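Side-chain contacts in protein SSD1 (Saccharomyces cerevisiae S288C, PDB 7AM1), which binds the untranslated regions of messenger RNAs and represses translation of those messages, as a non-enzymatic member of the RNase II family, and is implicated in control of the G1 phase: residues L30-K35 against K58-A63; K463-G468 against N557-E562; P520-L525 against E606-V611; F746-P751 against Q887-L892. One frame throughout, in Å; residues are numbered along the deposited sequence.

Interaction 1: L30-K35 against K58-A63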
loop_
_atom_site.group_PDB
_atom_site.type_symbol
_atom_site.label_atom_id
_atom_site.label_comp_id
_atom_site.label_asym_id
_atom_site.label_seq_id
_atom_site.Cartn_x
_atom_site.Cartn_y
_atom_site.Cartn_z
ATOM N N LEU A 30 -14.700 -7.683 -8.031
ATOM C CA LEU A 30 -15.538 -7.178 -6.953
ATOM C C LEU A 30 -14.678 -6.569 -5.850
ATOM O O LEU A 30 -13.681 -7.165 -5.429
ATOM C CB LEU A 30 -16.394 -8.310 -6.384
ATOM C CG LEU A 30 -17.415 -7.932 -5.305
ATOM C CD1 LEU A 30 -18.797 -7.741 -5.909
ATOM C CD2 LEU A 30 -17.446 -8.988 -4.212
ATOM N N ARG A 31 -15.076 -5.393 -5.367
ATOM C CA ARG A 31 -14.414 -4.748 -4.237
ATOM C C ARG A 31 -15.481 -4.236 -3.282
ATOM O O ARG A 31 -16.338 -3.439 -3.677
ATOM C CB ARG A 31 -13.521 -3.598 -4.715
ATOM C CG ARG A 31 -12.442 -4.007 -5.716
ATOM C CD ARG A 31 -11.261 -4.697 -5.042
ATOM N NE ARG A 31 -10.181 -4.993 -5.983
ATOM C CZ ARG A 31 -9.257 -5.935 -5.799
ATOM N NH1 ARG A 31 -9.273 -6.685 -4.705
ATOM N NH2 ARG A 31 -8.315 -6.127 -6.713
ATOM N N VAL A 32 -15.438 -4.693 -2.039
ATOM C CA VAL A 32 -16.427 -4.286 -1.048
ATOM C C VAL A 32 -15.970 -2.990 -0.397
ATOM O O VAL A 32 -14.772 -2.783 -0.163
ATOM C CB VAL A 32 -16.667 -5.400 -0.009
ATOM C CG1 VAL A 32 -16.387 -6.785 -0.617
ATOM C CG2 VAL A 32 -15.850 -5.172 1.242
ATOM N N ASN A 33 -16.922 -2.097 -0.134
ATOM C CA ASN A 33 -16.634 -0.850 0.568
ATOM C C ASN A 33 -16.374 -1.151 2.040
ATOM O O ASN A 33 -17.299 -1.496 2.782
ATOM C CB ASN A 33 -17.791 0.130 0.405
ATOM N N LYS A 34 -15.117 -1.023 2.469
ATOM C CA LYS A 34 -14.773 -1.340 3.853
ATOM C C LYS A 34 -15.603 -0.509 4.826
ATOM O O LYS A 34 -15.992 -0.990 5.897
ATOM C CB LYS A 34 -13.277 -1.114 4.080
ATOM C CG LYS A 34 -12.700 -1.861 5.276
ATOM N N LYS A 35 -15.889 0.744 4.468
ATOM C CA LYS A 35 -16.695 1.602 5.332
ATOM C C LYS A 35 -18.132 1.103 5.409
ATOM O O LYS A 35 -18.643 0.816 6.498
ATOM C CB LYS A 35 -16.643 3.048 4.835
ATOM C CG LYS A 35 -15.605 3.912 5.546
ATOM C CD LYS A 35 -15.931 4.064 7.026
ATOM C CE LYS A 35 -14.975 5.014 7.730
ATOM N NZ LYS A 35 -15.451 6.427 7.697
ATOM N N LYS A 58 -27.925 -9.145 -1.272
ATOM C CA LYS A 58 -28.587 -9.986 -2.264
ATOM C C LYS A 58 -27.923 -9.853 -3.627
ATOM O O LYS A 58 -27.594 -10.857 -4.270
ATOM C CB LYS A 58 -30.071 -9.624 -2.365
ATOM C CG LYS A 58 -30.830 -10.407 -3.441
ATOM C CD LYS A 58 -32.293 -9.983 -3.541
ATOM N N ASP A 59 -27.719 -8.616 -4.087
ATOM C CA ASP A 59 -27.146 -8.397 -5.411
ATOM C C ASP A 59 -25.676 -8.786 -5.479
ATOM O O ASP A 59 -25.178 -9.078 -6.573
ATOM C CB ASP A 59 -27.334 -6.936 -5.821
ATOM C CG ASP A 59 -28.788 -6.602 -6.124
ATOM O OD1 ASP A 59 -29.605 -7.540 -6.233
ATOM O OD2 ASP A 59 -29.120 -5.404 -6.245
ATOM N N ARG A 60 -24.970 -8.788 -4.346
ATOM C CA ARG A 60 -23.599 -9.288 -4.330
ATOM C C ARG A 60 -23.562 -10.800 -4.487
ATOM O O ARG A 60 -22.552 -11.352 -4.939
ATOM C CB ARG A 60 -22.902 -8.891 -3.029
ATOM C CG ARG A 60 -21.394 -9.098 -3.069
ATOM C CD ARG A 60 -20.764 -8.785 -1.731
ATOM N NE ARG A 60 -21.164 -7.466 -1.263
ATOM C CZ ARG A 60 -20.765 -6.932 -0.117
ATOM N NH1 ARG A 60 -19.949 -7.607 0.681
ATOM N NH2 ARG A 60 -21.187 -5.724 0.228
ATOM N N ASN A 61 -24.641 -11.472 -4.099
ATOM C CA ASN A 61 -24.845 -12.896 -4.341
ATOM C C ASN A 61 -23.643 -13.737 -3.918
ATOM O O ASN A 61 -23.143 -14.579 -4.666
ATOM C CB ASN A 61 -25.191 -13.152 -5.808
ATOM C CG ASN A 61 -25.887 -14.477 -6.007
ATOM O OD1 ASN A 61 -26.223 -15.163 -5.040
ATOM N ND2 ASN A 61 -26.127 -14.839 -7.259
ATOM N N ARG A 62 -23.194 -13.521 -2.685
ATOM C CA ARG A 62 -22.226 -14.387 -2.018
ATOM C C ARG A 62 -20.824 -14.282 -2.602
ATOM O O ARG A 62 -19.942 -15.059 -2.216
ATOM C CB ARG A 62 -22.700 -15.848 -2.053
ATOM C CG ARG A 62 -24.107 -16.026 -1.474
ATOM C CD ARG A 62 -24.767 -17.332 -1.901
ATOM N NE ARG A 62 -25.109 -17.325 -3.322
ATOM C CZ ARG A 62 -24.857 -18.322 -4.169
ATOM N NH1 ARG A 62 -24.277 -19.440 -3.746
ATOM N NH2 ARG A 62 -25.207 -18.205 -5.443
ATOM N N ALA A 63 -20.579 -13.335 -3.503
ATOM C CA ALA A 63 -19.231 -13.129 -4.013
ATOM C C ALA A 63 -18.339 -12.566 -2.912
ATOM O O ALA A 63 -18.808 -11.916 -1.973
ATOM C CB ALA A 63 -19.245 -12.186 -5.216
#
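L30, on strand 30-32, and A63, at the end of a type I' turn from R60 to A63, bring their CA atoms within 7.6 Å, the closest CA pair across the two segments. The L30 end is apolar: L30 CD2 rests 3.8 Å from A63 CB, while L30 CD1 lies 4.1 Å from R60 CG. The R60 chain runs across the leucine at about a right angle. A bend about its CG-CD bond (chi3 -52°) carries the guanidinium on to V32, whose CB lies over one face of the group and whose CG1 is 3.9 Å from R60 NH1. The polar end is held by R37, whose backbone O accepts from R60 NH2. With an alanine in place of R60, L30 and V32 would probably lose the aliphatic and flat surfaces they lean on, and the R37 carbonyl its donor. The turn is closed by A63 N donating to R60 O at 3.1 Å. Behind it R62 grips N61 OD1 side-on, through NE at 3.0 Å and NH2 at 3.2 Å; both nitrogens come from the same face of the amide, above the carbonyl plane. N61 ND2 donates in turn to the backbone O atoms of A8 and V209, which ties the turn to strand 206-214. L30 and R60 also pack on A40 of strand 39-43, and R60 on I54 of strand 52-55, so the short helix 56-60 and its turn seat against a five-stranded sheet of order 1-2-3-5-4, consistent with the first cold-shock (OB) domain of RNase II proteins.

Interaction 2: K463-G468 against N557-E562; sequences KSTWVG and NSTVAE
Flanked by T465 and V467, which both touch T559 across the contact, W466 turns its indole to the other side of the strand. One face of that ring carries the backbone N of G468, 3.5 Å above the plane and offset toward the rim, and the indole also makes a cation-pi contact with R356. The contact itself is made by methyl groups. T465 and T559 reach toward each other tip to tip, CG2 of T465 lying 3.7 Å from CG2 of T559; V467 slides past the helix threonine, its CG2 4.0 Å from T559 CG2. In both threonines CG2 stands opposite the backbone N (OG1 at chi1 -52° in T465 and -66° in T559), which sends the methyls to each other and leaves the hydroxyls on a shared water. That water sits 3.1 Å from T465 OG1 and 3.1 Å from T559 OG1. T559 OG1 is further bonded to Y453 OH on strand 446-456 and to the K555 carbonyl one helical turn back. T465 and V467, two apart on strand 462-472, thus present one face of the mixed RNB-domain sheet to helix 544-568, a helix-on-sheet packing with a solvent-accessible, water-bridged margin.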
loop_
_atom_site.group_PDB
_atom_site.type_symbol
_atom_site.label_atom_id
_atom_site.label_comp_id
_atom_site.label_asym_id
_atom_site.label_seq_id
_atom_site.Cartn_x
_atom_site.Cartn_y
_atom_site.Cartn_z
ATOM N N LYS A 463 21.489 7.036 -27.474
ATOM C CA LYS A 463 21.832 6.770 -28.864
ATOM C C LYS A 463 21.545 5.332 -29.273
ATOM O O LYS A 463 21.195 5.083 -30.435
ATOM C CB LYS A 463 23.317 7.071 -29.107
ATOM C CG LYS A 463 23.697 8.542 -28.977
ATOM N N SER A 464 21.698 4.378 -28.360
ATOM C CA SER A 464 21.390 2.987 -28.662
ATOM C C SER A 464 21.223 2.228 -27.354
ATOM O O SER A 464 21.596 2.706 -26.278
ATOM C CB SER A 464 22.472 2.341 -29.534
ATOM O OG SER A 464 23.637 2.074 -28.776
ATOM N N THR A 465 20.647 1.032 -27.466
ATOM C CA THR A 465 20.412 0.162 -26.323
ATOM C C THR A 465 20.802 -1.264 -26.682
ATOM O O THR A 465 20.415 -1.771 -27.737
ATOM C CB THR A 465 18.942 0.199 -25.886
ATOM O OG1 THR A 465 18.524 1.556 -25.693
ATOM C CG2 THR A 465 18.769 -0.564 -24.590
ATOM N N TRP A 466 21.589 -1.891 -25.813
ATOM C CA TRP A 466 21.931 -3.303 -25.917
ATOM C C TRP A 466 21.305 -4.057 -24.752
ATOM O O TRP A 466 21.346 -3.592 -23.610
ATOM C CB TRP A 466 23.447 -3.512 -25.911
ATOM C CG TRP A 466 23.851 -4.956 -26.035
ATOM C CD1 TRP A 466 24.063 -5.652 -27.191
ATOM C CD2 TRP A 466 24.102 -5.873 -24.963
ATOM N NE1 TRP A 466 24.426 -6.946 -26.904
ATOM C CE2 TRP A 466 24.456 -7.107 -25.544
ATOM C CE3 TRP A 466 24.063 -5.771 -23.570
ATOM C CZ2 TRP A 466 24.768 -8.231 -24.778
ATOM C CZ3 TRP A 466 24.371 -6.890 -22.811
ATOM C CH2 TRP A 466 24.721 -8.101 -23.418
ATOM N N VAL A 467 20.718 -5.214 -25.050
ATOM C CA VAL A 467 20.101 -6.074 -24.047
ATOM C C VAL A 467 20.572 -7.500 -24.296
ATOM O O VAL A 467 20.471 -8.000 -25.421
ATOM C CB VAL A 467 18.564 -6.000 -24.105
ATOM C CG1 VAL A 467 17.956 -6.900 -23.053
ATOM C CG2 VAL A 467 18.090 -4.564 -23.934
ATOM N N GLY A 468 21.081 -8.154 -23.259
ATOM C CA GLY A 468 21.576 -9.507 -23.447
ATOM C C GLY A 468 22.070 -10.111 -22.152
ATOM O O GLY A 468 22.032 -9.488 -21.086
ATOM N N ASN A 557 13.171 -1.371 -16.873
ATOM C CA ASN A 557 11.943 -2.147 -17.013
ATOM C C ASN A 557 11.175 -1.734 -18.261
ATOM O O ASN A 557 10.570 -2.574 -18.936
ATOM C CB ASN A 557 11.057 -1.969 -15.781
ATOM C CG ASN A 557 11.574 -2.712 -14.568
ATOM O OD1 ASN A 557 12.138 -3.801 -14.678
ATOM N ND2 ASN A 557 11.353 -2.139 -13.395
ATOM N N SER A 558 11.156 -0.432 -18.559
ATOM C CA SER A 558 10.501 0.054 -19.767
ATOM C C SER A 558 11.142 -0.542 -21.014
ATOM O O SER A 558 10.445 -0.952 -21.951
ATOM C CB SER A 558 10.577 1.581 -19.803
ATOM O OG SER A 558 10.078 2.092 -21.023
ATOM N N THR A 559 12.474 -0.590 -21.042
ATOM C CA THR A 559 13.188 -1.117 -22.197
ATOM C C THR A 559 12.892 -2.594 -22.397
ATOM O O THR A 559 12.672 -3.045 -23.528
ATOM C CB THR A 559 14.690 -0.885 -22.020
ATOM O OG1 THR A 559 14.951 0.525 -22.034
ATOM C CG2 THR A 559 15.490 -1.575 -23.120
ATOM N N VAL A 560 12.892 -3.363 -21.309
ATOM C CA VAL A 560 12.640 -4.793 -21.409
ATOM C C VAL A 560 11.208 -5.051 -21.863
ATOM O O VAL A 560 10.964 -5.919 -22.711
ATOM C CB VAL A 560 12.960 -5.470 -20.064
ATOM C CG1 VAL A 560 12.495 -6.917 -20.053
ATOM C CG2 VAL A 560 14.463 -5.388 -19.793
ATOM N N ALA A 561 10.245 -4.291 -21.329
ATOM C CA ALA A 561 8.853 -4.445 -21.747
ATOM C C ALA A 561 8.700 -4.221 -23.247
ATOM O O ALA A 561 8.020 -4.991 -23.935
ATOM C CB ALA A 561 7.957 -3.473 -20.975
ATOM N N GLU A 562 9.311 -3.153 -23.767
ATOM C CA GLU A 562 9.245 -2.866 -25.198
ATOM C C GLU A 562 9.848 -4.004 -26.010
ATOM O O GLU A 562 9.300 -4.401 -27.046
ATOM C CB GLU A 562 9.977 -1.553 -25.485
ATOM C CG GLU A 562 9.276 -0.327 -24.915
ATOM C CD GLU A 562 10.108 0.947 -25.006
ATOM O OE1 GLU A 562 11.289 0.870 -25.405
ATOM O OE2 GLU A 562 9.583 2.025 -24.646
HETATM O O HOH W 1 15.563 1.877 -24.802
#

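Interaction 3: P520-L525 against E606-V611; sequences PTLSLL and ELIKGV
I608 and V611 are the residues of 606-611 that touch 520-525, meeting L522 and L525. Just before them L607 packs on helices 582-595 and 617-629. I608 carries most of its own segment's share. Its CB does not point straight at the partner, but with CG1 opposite the carbonyl carbon (chi1 -69°) and the chain turned again at chi2 (-55°), CD1 reaches two leucines at once. I608 CD1 meets L525 CD1 tip to tip at 3.4 Å, tighter than usual for two methyl carbons, and lies 3.6 Å from L522 CD1. The other branch joins in: I608 CG2 is 3.9 Å from L522 CD1, so this single leucine methyl is touched by both branches of the isoleucine. One turn further along, V611 offers CG1 to the second branch of L522, with L522 CD2 4.2 Å away, a looser meeting. L522 therefore divides its two methyls between I608 and V611, while L525, a turn on in its own helix, adds only to the I608 end. L522 occupies the N-cap position of helix 523-529 but turns a wholly apolar side chain to this interface; E624 of helix 617-629 instead takes the start of that helix, its carboxylate accepting from L524 N and, weakly, L525 N. The N-cap residue and first turn of helix 523-529 thus pack through L522 and L525 on one face of helix 604-612, within the helical part of the RNB domain.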
loop_
_atom_site.group_PDB
_atom_site.type_symbol
_atom_site.label_atom_id
_atom_site.label_comp_id
_atom_site.label_asym_id
_atom_site.label_seq_id
_atom_site.Cartn_x
_atom_site.Cartn_y
_atom_site.Cartn_z
ATOM N N PRO A 520 11.238 17.130 -5.470
ATOM C CA PRO A 520 10.456 16.186 -4.663
ATOM C C PRO A 520 9.949 14.986 -5.464
ATOM O O PRO A 520 9.825 15.060 -6.686
ATOM C CB PRO A 520 9.289 17.045 -4.163
ATOM C CG PRO A 520 9.101 18.061 -5.236
ATOM C CD PRO A 520 10.478 18.360 -5.765
ATOM N N THR A 521 9.645 13.896 -4.768
ATOM C CA THR A 521 9.221 12.650 -5.389
ATOM C C THR A 521 7.843 12.262 -4.861
ATOM O O THR A 521 7.321 12.852 -3.910
ATOM C CB THR A 521 10.256 11.544 -5.125
ATOM O OG1 THR A 521 10.018 10.429 -5.994
ATOM C CG2 THR A 521 10.211 11.086 -3.666
ATOM N N LEU A 522 7.236 11.271 -5.505
ATOM C CA LEU A 522 5.870 10.854 -5.193
ATOM C C LEU A 522 5.937 9.449 -4.601
ATOM O O LEU A 522 5.831 8.447 -5.311
ATOM C CB LEU A 522 4.995 10.920 -6.433
ATOM C CG LEU A 522 4.882 12.317 -7.051
ATOM C CD1 LEU A 522 4.093 12.258 -8.354
ATOM C CD2 LEU A 522 4.245 13.313 -6.068
ATOM N N SER A 523 6.103 9.389 -3.278
ATOM C CA SER A 523 6.300 8.109 -2.611
ATOM C C SER A 523 5.057 7.237 -2.685
ATOM O O SER A 523 5.161 6.012 -2.810
ATOM C CB SER A 523 6.687 8.336 -1.154
ATOM O OG SER A 523 6.874 7.097 -0.503
ATOM N N LEU A 524 3.872 7.842 -2.608
ATOM C CA LEU A 524 2.650 7.045 -2.622
ATOM C C LEU A 524 2.395 6.468 -4.012
ATOM O O LEU A 524 1.991 5.306 -4.143
ATOM C CB LEU A 524 1.467 7.890 -2.136
ATOM C CG LEU A 524 1.591 8.443 -0.707
ATOM C CD1 LEU A 524 0.367 9.259 -0.306
ATOM C CD2 LEU A 524 1.846 7.352 0.325
ATOM N N LEU A 525 2.649 7.243 -5.067
ATOM C CA LEU A 525 2.460 6.694 -6.406
ATOM C C LEU A 525 3.417 5.530 -6.657
ATOM O O LEU A 525 3.036 4.536 -7.284
ATOM C CB LEU A 525 2.634 7.776 -7.468
ATOM C CG LEU A 525 1.665 8.962 -7.420
ATOM C CD1 LEU A 525 1.617 9.654 -8.783
ATOM C CD2 LEU A 525 0.269 8.565 -6.965
ATOM N N GLU A 606 0.293 16.227 -17.295
ATOM C CA GLU A 606 0.031 17.542 -16.720
ATOM C C GLU A 606 -0.372 17.452 -15.254
ATOM O O GLU A 606 -0.065 18.358 -14.473
ATOM C CB GLU A 606 -1.049 18.256 -17.530
ATOM C CG GLU A 606 -0.637 18.537 -18.971
ATOM C CD GLU A 606 0.568 19.458 -19.062
ATOM O OE1 GLU A 606 0.784 20.254 -18.125
ATOM O OE2 GLU A 606 1.310 19.373 -20.063
ATOM N N LEU A 607 -1.049 16.373 -14.862
ATOM C CA LEU A 607 -1.479 16.233 -13.475
ATOM C C LEU A 607 -0.275 16.129 -12.544
ATOM O O LEU A 607 -0.181 16.853 -11.545
ATOM C CB LEU A 607 -2.387 15.009 -13.340
ATOM C CG LEU A 607 -3.321 14.981 -12.128
ATOM C CD1 LEU A 607 -4.358 13.869 -12.275
ATOM C CD2 LEU A 607 -2.523 14.816 -10.849
ATOM N N ILE A 608 0.666 15.241 -12.871
ATOM C CA ILE A 608 1.851 15.049 -12.039
ATOM C C ILE A 608 2.678 16.328 -11.988
ATOM O O ILE A 608 3.216 16.698 -10.937
ATOM C CB ILE A 608 2.684 13.872 -12.582
ATOM C CG1 ILE A 608 1.957 12.540 -12.373
ATOM C CG2 ILE A 608 4.077 13.850 -11.948
ATOM C CD1 ILE A 608 1.550 12.258 -10.971
ATOM N N LYS A 609 2.807 17.014 -13.126
ATOM C CA LYS A 609 3.543 18.273 -13.150
ATOM C C LYS A 609 2.890 19.307 -12.243
ATOM O O LYS A 609 3.582 20.086 -11.578
ATOM C CB LYS A 609 3.623 18.803 -14.582
ATOM C CG LYS A 609 4.566 18.032 -15.489
ATOM C CD LYS A 609 4.638 18.680 -16.864
ATOM C CE LYS A 609 5.325 17.771 -17.858
ATOM N NZ LYS A 609 5.076 18.183 -19.278
ATOM N N GLY A 610 1.555 19.327 -12.202
ATOM C CA GLY A 610 0.868 20.263 -11.328
ATOM C C GLY A 610 1.146 19.998 -9.862
ATOM O O GLY A 610 1.364 20.930 -9.082
ATOM N N VAL A 611 1.168 18.722 -9.473
ATOM C CA VAL A 611 1.467 18.365 -8.091
ATOM C C VAL A 611 2.911 18.717 -7.755
ATOM O O VAL A 611 3.190 19.352 -6.731
ATOM C CB VAL A 611 1.174 16.873 -7.851
ATOM C CG1 VAL A 611 1.569 16.464 -6.445
ATOM C CG2 VAL A 611 -0.306 16.572 -8.078
#

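Interaction 4: F746-P751 against Q887-L892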
loop_
_atom_site.group_PDB
_atom_site.type_symbol
_atom_site.label_atom_id
_atom_site.label_comp_id
_atom_site.label_asym_id
_atom_site.label_seq_id
_atom_site.Cartn_x
_atom_site.Cartn_y
_atom_site.Cartn_z
ATOM N N PHE A 746 -13.880 16.102 9.852
ATOM C CA PHE A 746 -12.906 16.580 8.884
ATOM C C PHE A 746 -11.681 15.685 8.950
ATOM O O PHE A 746 -11.384 15.090 9.989
ATOM C CB PHE A 746 -12.529 18.051 9.121
ATOM C CG PHE A 746 -11.972 18.346 10.496
ATOM C CD1 PHE A 746 -12.818 18.565 11.575
ATOM C CD2 PHE A 746 -10.603 18.439 10.700
ATOM C CE1 PHE A 746 -12.311 18.856 12.836
ATOM C CE2 PHE A 746 -10.085 18.728 11.962
ATOM C CZ PHE A 746 -10.946 18.935 13.032
ATOM N N ASP A 747 -10.980 15.596 7.825
ATOM C CA ASP A 747 -9.782 14.778 7.714
ATOM C C ASP A 747 -8.541 15.636 7.915
ATOM O O ASP A 747 -8.469 16.774 7.441
ATOM C CB ASP A 747 -9.724 14.076 6.355
ATOM C CG ASP A 747 -10.900 13.145 6.133
ATOM O OD1 ASP A 747 -11.496 12.703 7.141
ATOM O OD2 ASP A 747 -11.224 12.854 4.959
ATOM N N VAL A 748 -7.572 15.082 8.631
ATOM C CA VAL A 748 -6.280 15.716 8.837
ATOM C C VAL A 748 -5.219 14.718 8.407
ATOM O O VAL A 748 -5.423 13.501 8.473
ATOM C CB VAL A 748 -6.063 16.148 10.305
ATOM C CG1 VAL A 748 -7.095 17.189 10.719
ATOM C CG2 VAL A 748 -6.127 14.939 11.229
ATOM N N PHE A 749 -4.081 15.229 7.959
ATOM C CA PHE A 749 -2.938 14.370 7.706
ATOM C C PHE A 749 -1.728 14.955 8.412
ATOM O O PHE A 749 -1.649 16.159 8.676
ATOM C CB PHE A 749 -2.680 14.165 6.200
ATOM C CG PHE A 749 -2.256 15.397 5.474
ATOM C CD1 PHE A 749 -3.168 16.398 5.194
ATOM C CD2 PHE A 749 -0.952 15.537 5.038
ATOM C CE1 PHE A 749 -2.783 17.534 4.512
ATOM C CE2 PHE A 749 -0.556 16.669 4.358
ATOM C CZ PHE A 749 -1.475 17.672 4.092
ATOM N N ILE A 750 -0.810 14.065 8.760
ATOM C CA ILE A 750 0.354 14.411 9.565
ATOM C C ILE A 750 1.555 13.886 8.789
ATOM O O ILE A 750 1.882 12.697 8.898
ATOM C CB ILE A 750 0.242 13.804 10.971
ATOM C CG1 ILE A 750 -1.161 14.063 11.543
ATOM C CG2 ILE A 750 1.303 14.396 11.891
ATOM C CD1 ILE A 750 -1.464 13.325 12.835
ATOM N N PRO A 751 2.210 14.712 7.966
ATOM C CA PRO A 751 3.294 14.181 7.122
ATOM C C PRO A 751 4.420 13.552 7.915
ATOM O O PRO A 751 5.102 12.655 7.401
ATOM C CB PRO A 751 3.770 15.415 6.340
ATOM C CG PRO A 751 2.613 16.351 6.356
ATOM C CD PRO A 751 1.924 16.128 7.675
ATOM N N GLN A 887 -5.680 24.341 6.439
ATOM C CA GLN A 887 -5.233 25.057 7.621
ATOM C C GLN A 887 -4.497 24.102 8.557
ATOM O O GLN A 887 -4.702 22.886 8.536
ATOM C CB GLN A 887 -6.416 25.694 8.350
ATOM N N LYS A 888 -3.617 24.669 9.376
ATOM C CA LYS A 888 -2.941 23.914 10.422
ATOM C C LYS A 888 -3.806 23.918 11.675
ATOM O O LYS A 888 -4.443 24.924 11.998
ATOM C CB LYS A 888 -1.564 24.506 10.722
ATOM C CG LYS A 888 -0.671 24.670 9.500
ATOM C CD LYS A 888 -0.284 23.313 8.920
ATOM C CE LYS A 888 0.575 23.446 7.666
ATOM N NZ LYS A 888 -0.240 23.519 6.414
ATOM N N ILE A 889 -3.839 22.785 12.367
ATOM C CA ILE A 889 -4.694 22.623 13.541
ATOM C C ILE A 889 -3.984 21.726 14.547
ATOM O O ILE A 889 -3.349 20.739 14.149
ATOM C CB ILE A 889 -6.062 22.044 13.146
ATOM C CG1 ILE A 889 -6.965 21.899 14.368
ATOM C CG2 ILE A 889 -5.896 20.688 12.473
ATOM C CD1 ILE A 889 -8.359 21.397 14.040
ATOM N N PRO A 890 -4.050 22.015 15.848
ATOM C CA PRO A 890 -3.463 21.091 16.829
ATOM C C PRO A 890 -4.360 19.877 17.040
ATOM O O PRO A 890 -5.566 20.009 17.268
ATOM C CB PRO A 890 -3.344 21.939 18.101
ATOM C CG PRO A 890 -4.328 23.025 17.932
ATOM C CD PRO A 890 -4.494 23.277 16.468
ATOM N N ILE A 891 -3.755 18.692 16.975
ATOM C CA ILE A 891 -4.477 17.426 16.991
ATOM C C ILE A 891 -3.902 16.547 18.092
ATOM O O ILE A 891 -2.679 16.401 18.204
ATOM C CB ILE A 891 -4.389 16.705 15.629
ATOM C CG1 ILE A 891 -5.190 17.461 14.563
ATOM C CG2 ILE A 891 -4.863 15.256 15.738
ATOM C CD1 ILE A 891 -6.653 17.630 14.890
ATOM N N LEU A 892 -4.784 15.954 18.888
ATOM C CA LEU A 892 -4.414 14.914 19.837
ATOM C C LEU A 892 -4.432 13.572 19.113
ATOM O O LEU A 892 -5.410 13.238 18.437
ATOM C CB LEU A 892 -5.381 14.909 21.021
ATOM C CG LEU A 892 -5.330 16.175 21.882
ATOM C CD1 LEU A 892 -6.680 16.459 22.519
ATOM C CD2 LEU A 892 -4.255 16.049 22.949
#
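F746 opens the contact by sending its ring toward I889, the two side chains coming from opposite directions. The torsion chi1 of 58° places CG between the backbone N and the carbonyl carbon, and from there the far end of the ring reaches CD1 of I889: F746 CZ is 3.7 Å and F746 CE2 3.8 Å from that methyl. I889 is extended, CG1 opposite its backbone N (chi1 -179°), which brings CD1 out to the ring. D747 points to the opposite side of the strand, where its carboxylate forms a salt bridge with R758 and a hydrogen bond with Y742. At V748 the chain returns to the contact. V748 CG1 is the one branch used, 4.1 Å from I889 CG2 and 4.2 Å from I891 CD1, so it meets I889 and I891 of strand 888-896; the valine crosses I889 at about a right angle. F749 turns away again, onto V621 and I625 of helix 617-629. Alternation thus sends F746 and V748 inward with I889 and I891, all four buried. I891 also packs on A736 and V759, and F746 on V759, which draws strands 732-741 and 755-760 into the same apolar interior. The two strand segments pass 9.1 Å apart at 86°, far from the alignment of paired neighbours, and strand 732-741 lies between them in the antiparallel sheet of order 3-2-1-4-5. Near-perpendicular strands of one sheet facing each other across a shared apolar interior are consistent with a curled OB barrel, as in the C-terminal S1-like domain of RNase II relatives.

Overall arrangement
Interactions 1, 3 and 4 are buried, whereas interaction 2 lies at the surface, and its chemistry follows: alone among them it pairs methyl contacts with a bridging water. Interactions 3 and 4 are wholly apolar, the start of one helix against the side of another in one and strand across strand in the other; interaction 1 adds an arginine whose aliphatic chain and flat end both serve as packing surface. Interactions 2 and 3 share the RNB domain and alternate along the chain, their centres 25 Å apart, while 1 and 4 probably belong to flanking OB-type domains. Helix 617-629 borders both 3 and 4, whose nearest atoms are about 8 Å apart, and so links the helical part of the RNB domain to the C-terminal sheet.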